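PDB 6DQ3: polysaccharide deacetylase, which removes N-acetyl groups from the cell wall linkage unit of streptococcal rhamnopolysaccharides, as a zinc-dependent member of the carbohydrate esterase 4 family. Local coordinates for residues Glu4-Ala16 / Ala201-Ile215. Numbering follows the deposited sequence.
Sequences ETPVKIPILMYHA and ASAANGLLSLNRIRI. With ACT (acetate ion), chain C.
Ile11-Tyr14 runs parallel to Leu210-Arg214 in the sheet of this carbohydrate esterase 4 fold, a distorted beta/alpha barrel, the short axes inclined at 55° and 4.4 Å apart at closest approach. Ile213 N donates to Ile11 O, Met13 N to Ile213 O and Ile215 N to Met13 O. Farther back, Ile9 and Ala201 form an antiparallel hydrogen-bonded pair, so one edge of strand 8-14 serves two strands of opposite direction. Where the pairing changes, a water accepts from Ile11 N and donates weakly to Asn211 O; strand 71-77 holds the other edge. Ile11 CD1 presses tightly on Ala201 CB (3.4 Å), while its CG2 lies against the Arg212 CG-CD stem. On the face of Leu12, CD2 of that residue runs alongside Ile213 CB at 3.8 Å, and Pro10 CB meets Ile213 CD1. Ile215 CG1 sits over the centre of the Tyr14 ring, 3.6 Å from the centroid, a CH-pi contact; Tyr14 OH is hydrogen-bonded to Gln40 OE1. Asp77 forms a salt bridge with Arg212, and Thr75 and Thr195 hold its other nitrogens; the side chain of Arg212 lies about 7 Å from a zinc ion. Beyond it, His15 NE2 donates to an acetate oxygen at 2.7 Å, nearly straight. Met13 touches both Arg212 and Arg214. Its CG stands anti to the backbone N (chi1 175°), and SD rests over the Arg212 guanidinium toward its rim, 3.3 Å from NH2. The bend at chi3 (57°) sets Met13 CE over the centre of the Arg214 guanidinium, 3.7 Å from CZ.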
loop_
_atom_site.group_PDB
_atom_site.type_symbol
_atom_site.label_atom_id
_atom_site.label_comp_id
_atom_site.label_asym_id
_atom_site.label_seq_id
_atom_site.Cartn_x
_atom_site.Cartn_y
_atom_site.Cartn_z
ATOM N N GLU A 4 28.626 0.451 4.775
ATOM C CA GLU A 4 27.653 1.180 3.966
ATOM C C GLU A 4 26.316 1.296 4.701
ATOM O O GLU A 4 25.689 0.293 5.029
ATOM C CB GLU A 4 27.463 0.489 2.613
ATOM C CG GLU A 4 26.618 1.271 1.623
ATOM C CD GLU A 4 26.485 0.568 0.281
ATOM O OE1 GLU A 4 27.273 0.876 -0.641
ATOM O OE2 GLU A 4 25.598 -0.301 0.153
ATOM N N THR A 5 25.888 2.530 4.946
ATOM C CA THR A 5 24.690 2.771 5.740
ATOM C C THR A 5 23.486 2.042 5.144
ATOM O O THR A 5 23.265 2.114 3.925
ATOM C CB THR A 5 24.404 4.272 5.810
ATOM O OG1 THR A 5 25.548 4.960 6.328
ATOM C CG2 THR A 5 23.196 4.554 6.688
ATOM N N PRO A 6 22.688 1.345 5.957
ATOM C CA PRO A 6 21.458 0.737 5.430
ATOM C C PRO A 6 20.512 1.795 4.880
ATOM O O PRO A 6 20.300 2.844 5.494
ATOM C CB PRO A 6 20.855 0.026 6.650
ATOM C CG PRO A 6 22.007 -0.194 7.579
ATOM C CD PRO A 6 22.919 0.993 7.372
ATOM N N VAL A 7 19.929 1.510 3.715
ATOM C CA VAL A 7 19.035 2.481 3.098
ATOM C C VAL A 7 17.714 2.510 3.858
ATOM O O VAL A 7 17.301 1.525 4.485
ATOM C CB VAL A 7 18.795 2.173 1.606
ATOM C CG1 VAL A 7 20.088 2.294 0.818
ATOM C CG2 VAL A 7 18.155 0.803 1.442
ATOM N N LYS A 8 17.034 3.654 3.790
ATOM C CA LYS A 8 15.717 3.832 4.377
ATOM C C LYS A 8 14.748 4.303 3.298
ATOM O O LYS A 8 15.135 4.996 2.351
ATOM C CB LYS A 8 15.768 4.829 5.536
ATOM C CG LYS A 8 16.466 4.280 6.781
ATOM C CD LYS A 8 16.734 5.382 7.795
ATOM C CE LYS A 8 17.387 4.826 9.055
ATOM N NZ LYS A 8 17.755 5.919 9.992
ATOM N N ILE A 9 13.494 3.892 3.437
ATOM C CA ILE A 9 12.462 4.191 2.449
ATOM C C ILE A 9 11.179 4.569 3.178
ATOM O O ILE A 9 10.643 3.752 3.942
ATOM C CB ILE A 9 12.215 2.994 1.519
ATOM C CG1 ILE A 9 13.459 2.675 0.688
ATOM C CG2 ILE A 9 11.023 3.261 0.605
ATOM C CD1 ILE A 9 13.312 1.432 -0.174
ATOM N N PRO A 10 10.653 5.781 2.984
ATOM C CA PRO A 10 9.327 6.096 3.532
ATOM C C PRO A 10 8.239 5.379 2.746
ATOM O O PRO A 10 8.161 5.489 1.520
ATOM C CB PRO A 10 9.225 7.620 3.387
ATOM C CG PRO A 10 10.138 7.948 2.240
ATOM C CD PRO A 10 11.266 6.932 2.292
ATOM N N ILE A 11 7.414 4.627 3.459
ATOM C CA ILE A 11 6.302 3.888 2.875
ATOM C C ILE A 11 5.033 4.520 3.429
ATOM O O ILE A 11 4.651 4.262 4.575
ATOM C CB ILE A 11 6.362 2.394 3.202
ATOM C CG1 ILE A 11 7.679 1.773 2.734
ATOM C CG2 ILE A 11 5.181 1.668 2.565
ATOM C CD1 ILE A 11 7.867 0.359 3.245
ATOM N N LEU A 12 4.379 5.356 2.627
ATOM C CA LEU A 12 3.200 6.068 3.089
ATOM C C LEU A 12 1.985 5.156 3.038
ATOM O O LEU A 12 1.777 4.423 2.067
ATOM C CB LEU A 12 2.962 7.315 2.239
ATOM C CG LEU A 12 4.137 8.295 2.156
ATOM C CD1 LEU A 12 3.708 9.560 1.408
ATOM C CD2 LEU A 12 4.690 8.632 3.526
ATOM N N MET A 13 1.188 5.201 4.099
ATOM C CA MET A 13 -0.022 4.397 4.205
ATOM C C MET A 13 -1.231 5.320 4.143
ATOM O O MET A 13 -1.533 6.026 5.112
ATOM C CB MET A 13 -0.039 3.575 5.492
ATOM C CG MET A 13 -1.350 2.818 5.695
ATOM S SD MET A 13 -1.371 1.763 7.153
ATOM C CE MET A 13 -0.992 2.942 8.441
ATOM N N TYR A 14 -1.914 5.297 3.004
ATOM C CA TYR A 14 -3.187 5.967 2.783
ATOM C C TYR A 14 -4.328 4.961 2.901
ATOM O O TYR A 14 -4.144 3.757 2.727
ATOM C CB TYR A 14 -3.243 6.601 1.385
ATOM C CG TYR A 14 -2.373 7.812 1.163
ATOM C CD1 TYR A 14 -1.077 7.677 0.696
ATOM C CD2 TYR A 14 -2.856 9.091 1.395
ATOM C CE1 TYR A 14 -0.275 8.780 0.485
ATOM C CE2 TYR A 14 -2.067 10.200 1.184
ATOM C CZ TYR A 14 -0.776 10.041 0.731
ATOM O OH TYR A 14 0.013 11.143 0.520
ATOM N N HIS A 15 -5.528 5.474 3.173
ATOM C CA HIS A 15 -6.736 4.664 3.097
ATOM C C HIS A 15 -7.748 5.440 2.264
ATOM O O HIS A 15 -7.665 5.442 1.029
ATOM C CB HIS A 15 -7.252 4.316 4.491
ATOM C CG HIS A 15 -6.553 3.136 5.098
ATOM N ND1 HIS A 15 -5.292 3.220 5.648
ATOM C CD2 HIS A 15 -6.928 1.839 5.214
ATOM C CE1 HIS A 15 -4.926 2.030 6.093
ATOM N NE2 HIS A 15 -5.902 1.175 5.848
ATOM N N ALA A 16 -8.660 6.146 2.920
ATOM C CA ALA A 16 -9.715 6.860 2.207
ATOM C C ALA A 16 -9.248 8.226 1.724
ATOM O O ALA A 16 -8.625 8.984 2.472
ATOM C CB ALA A 16 -10.936 7.034 3.104
ATOM N N ALA A 201 10.852 3.001 6.810
ATOM C CA ALA A 201 11.143 1.581 6.677
ATOM C C ALA A 201 12.611 1.329 6.343
ATOM O O ALA A 201 13.301 2.175 5.769
ATOM C CB ALA A 201 10.264 0.931 5.603
ATOM N N SER A 202 13.087 0.149 6.731
ATOM C CA SER A 202 14.426 -0.298 6.376
ATOM C C SER A 202 14.441 -1.818 6.470
ATOM O O SER A 202 13.533 -2.430 7.033
ATOM C CB SER A 202 15.492 0.316 7.288
ATOM O OG SER A 202 15.309 -0.105 8.627
ATOM N N ALA A 203 15.493 -2.425 5.914
ATOM C CA ALA A 203 15.596 -3.882 5.948
ATOM C C ALA A 203 15.509 -4.402 7.381
ATOM O O ALA A 203 14.930 -5.466 7.640
ATOM C CB ALA A 203 16.906 -4.327 5.292
ATOM N N ALA A 204 16.075 -3.650 8.328
ATOM C CA ALA A 204 16.116 -4.077 9.723
ATOM C C ALA A 204 14.730 -4.267 10.325
ATOM O O ALA A 204 14.605 -4.949 11.349
ATOM C CB ALA A 204 16.902 -3.058 10.551
ATOM N N ASN A 205 13.690 -3.670 9.732
ATOM C CA ASN A 205 12.339 -3.950 10.200
ATOM C C ASN A 205 11.964 -5.416 9.992
ATOM O O ASN A 205 11.047 -5.924 10.653
ATOM C CB ASN A 205 11.263 -3.140 9.458
ATOM C CG ASN A 205 11.474 -1.652 9.494
ATOM O OD1 ASN A 205 10.863 -0.930 8.701
ATOM N ND2 ASN A 205 12.302 -1.176 10.399
ATOM N N GLY A 206 12.622 -6.082 9.044
ATOM C CA GLY A 206 12.144 -7.331 8.488
ATOM C C GLY A 206 11.441 -7.065 7.173
ATOM O O GLY A 206 10.468 -6.302 7.131
ATOM N N LEU A 207 11.924 -7.664 6.082
ATOM C CA LEU A 207 11.335 -7.380 4.780
ATOM C C LEU A 207 9.851 -7.722 4.746
ATOM O O LEU A 207 9.089 -7.092 4.004
ATOM C CB LEU A 207 12.072 -8.142 3.686
ATOM C CG LEU A 207 13.520 -7.716 3.440
ATOM C CD1 LEU A 207 14.119 -8.529 2.297
ATOM C CD2 LEU A 207 13.619 -6.227 3.153
ATOM N N LEU A 208 9.423 -8.720 5.521
ATOM C CA LEU A 208 8.013 -9.085 5.580
ATOM C C LEU A 208 7.268 -8.383 6.710
ATOM O O LEU A 208 6.120 -8.746 7.001
ATOM C CB LEU A 208 7.859 -10.597 5.729
ATOM C CG LEU A 208 8.324 -11.400 4.516
ATOM C CD1 LEU A 208 8.258 -12.899 4.812
ATOM C CD2 LEU A 208 7.523 -11.069 3.266
ATOM N N SER A 209 7.883 -7.383 7.333
ATOM C CA SER A 209 7.263 -6.649 8.427
ATOM C C SER A 209 7.766 -5.204 8.446
ATOM O O SER A 209 8.256 -4.690 9.452
ATOM C CB SER A 209 7.537 -7.359 9.751
ATOM O OG SER A 209 8.927 -7.589 9.926
ATOM N N LEU A 210 7.606 -4.512 7.320
ATOM C CA LEU A 210 8.148 -3.169 7.162
ATOM C C LEU A 210 7.258 -2.108 7.798
ATOM O O LEU A 210 6.026 -2.198 7.757
ATOM C CB LEU A 210 8.319 -2.851 5.679
ATOM C CG LEU A 210 9.306 -3.722 4.905
ATOM C CD1 LEU A 210 9.110 -3.574 3.403
ATOM C CD2 LEU A 210 10.726 -3.356 5.304
ATOM N N ASN A 211 7.900 -1.080 8.359
ATOM C CA ASN A 211 7.184 0.058 8.917
ATOM C C ASN A 211 6.464 0.830 7.815
ATOM O O ASN A 211 6.876 0.821 6.652
ATOM C CB ASN A 211 8.137 1.035 9.618
ATOM C CG ASN A 211 8.830 0.449 10.829
ATOM O OD1 ASN A 211 8.436 -0.583 11.365
ATOM N ND2 ASN A 211 9.879 1.134 11.278
ATOM N N ARG A 212 5.405 1.542 8.199
ATOM C CA ARG A 212 4.754 2.491 7.304
ATOM C C ARG A 212 4.473 3.788 8.045
ATOM O O ARG A 212 4.434 3.830 9.277
ATOM C CB ARG A 212 3.456 1.917 6.719
ATOM C CG ARG A 212 3.695 0.780 5.733
ATOM C CD ARG A 212 2.491 0.551 4.833
ATOM N NE ARG A 212 1.422 -0.179 5.508
ATOM C CZ ARG A 212 0.248 -0.463 4.956
ATOM N NH1 ARG A 212 -0.018 -0.075 3.711
ATOM N NH2 ARG A 212 -0.662 -1.133 5.646
ATOM N N ILE A 213 4.298 4.855 7.271
ATOM C CA ILE A 213 3.986 6.181 7.795
ATOM C C ILE A 213 2.501 6.414 7.558
ATOM O O ILE A 213 2.056 6.487 6.406
ATOM C CB ILE A 213 4.834 7.271 7.124
ATOM C CG1 ILE A 213 6.312 7.088 7.474
ATOM C CG2 ILE A 213 4.329 8.654 7.526
ATOM C CD1 ILE A 213 7.257 7.826 6.535
ATOM N N ARG A 214 1.728 6.521 8.637
ATOM C CA ARG A 214 0.294 6.745 8.510
ATOM C C ARG A 214 0.041 8.189 8.093
ATOM O O ARG A 214 0.575 9.125 8.699
ATOM C CB ARG A 214 -0.427 6.440 9.823
ATOM C CG ARG A 214 -1.948 6.588 9.724
ATOM C CD ARG A 214 -2.651 6.373 11.058
ATOM N NE ARG A 214 -2.515 5.011 11.570
ATOM C CZ ARG A 214 -3.232 3.973 11.150
ATOM N NH1 ARG A 214 -4.136 4.126 10.192
ATOM N NH2 ARG A 214 -3.038 2.774 11.683
ATOM N N ILE A 215 -0.770 8.367 7.055
ATOM C CA ILE A 215 -1.137 9.701 6.590
ATOM C C ILE A 215 -2.305 10.198 7.431
ATOM O O ILE A 215 -3.392 9.611 7.413
ATOM C CB ILE A 215 -1.493 9.691 5.097
ATOM C CG1 ILE A 215 -0.312 9.184 4.269
ATOM C CG2 ILE A 215 -1.922 11.086 4.655
ATOM C CD1 ILE A 215 0.950 10.014 4.398
HETATM C C ACT C . -5.377 -2.346 6.944
HETATM O O ACT C . -5.865 -1.553 6.115
HETATM O OXT ACT C . -5.878 -3.425 7.314
HETATM C CH3 ACT C . -4.101 -1.972 7.509
HETATM O O HOH W 1 17.837 -1.168 4.867
HETATM O O HOH W 2 7.810 3.647 6.145
#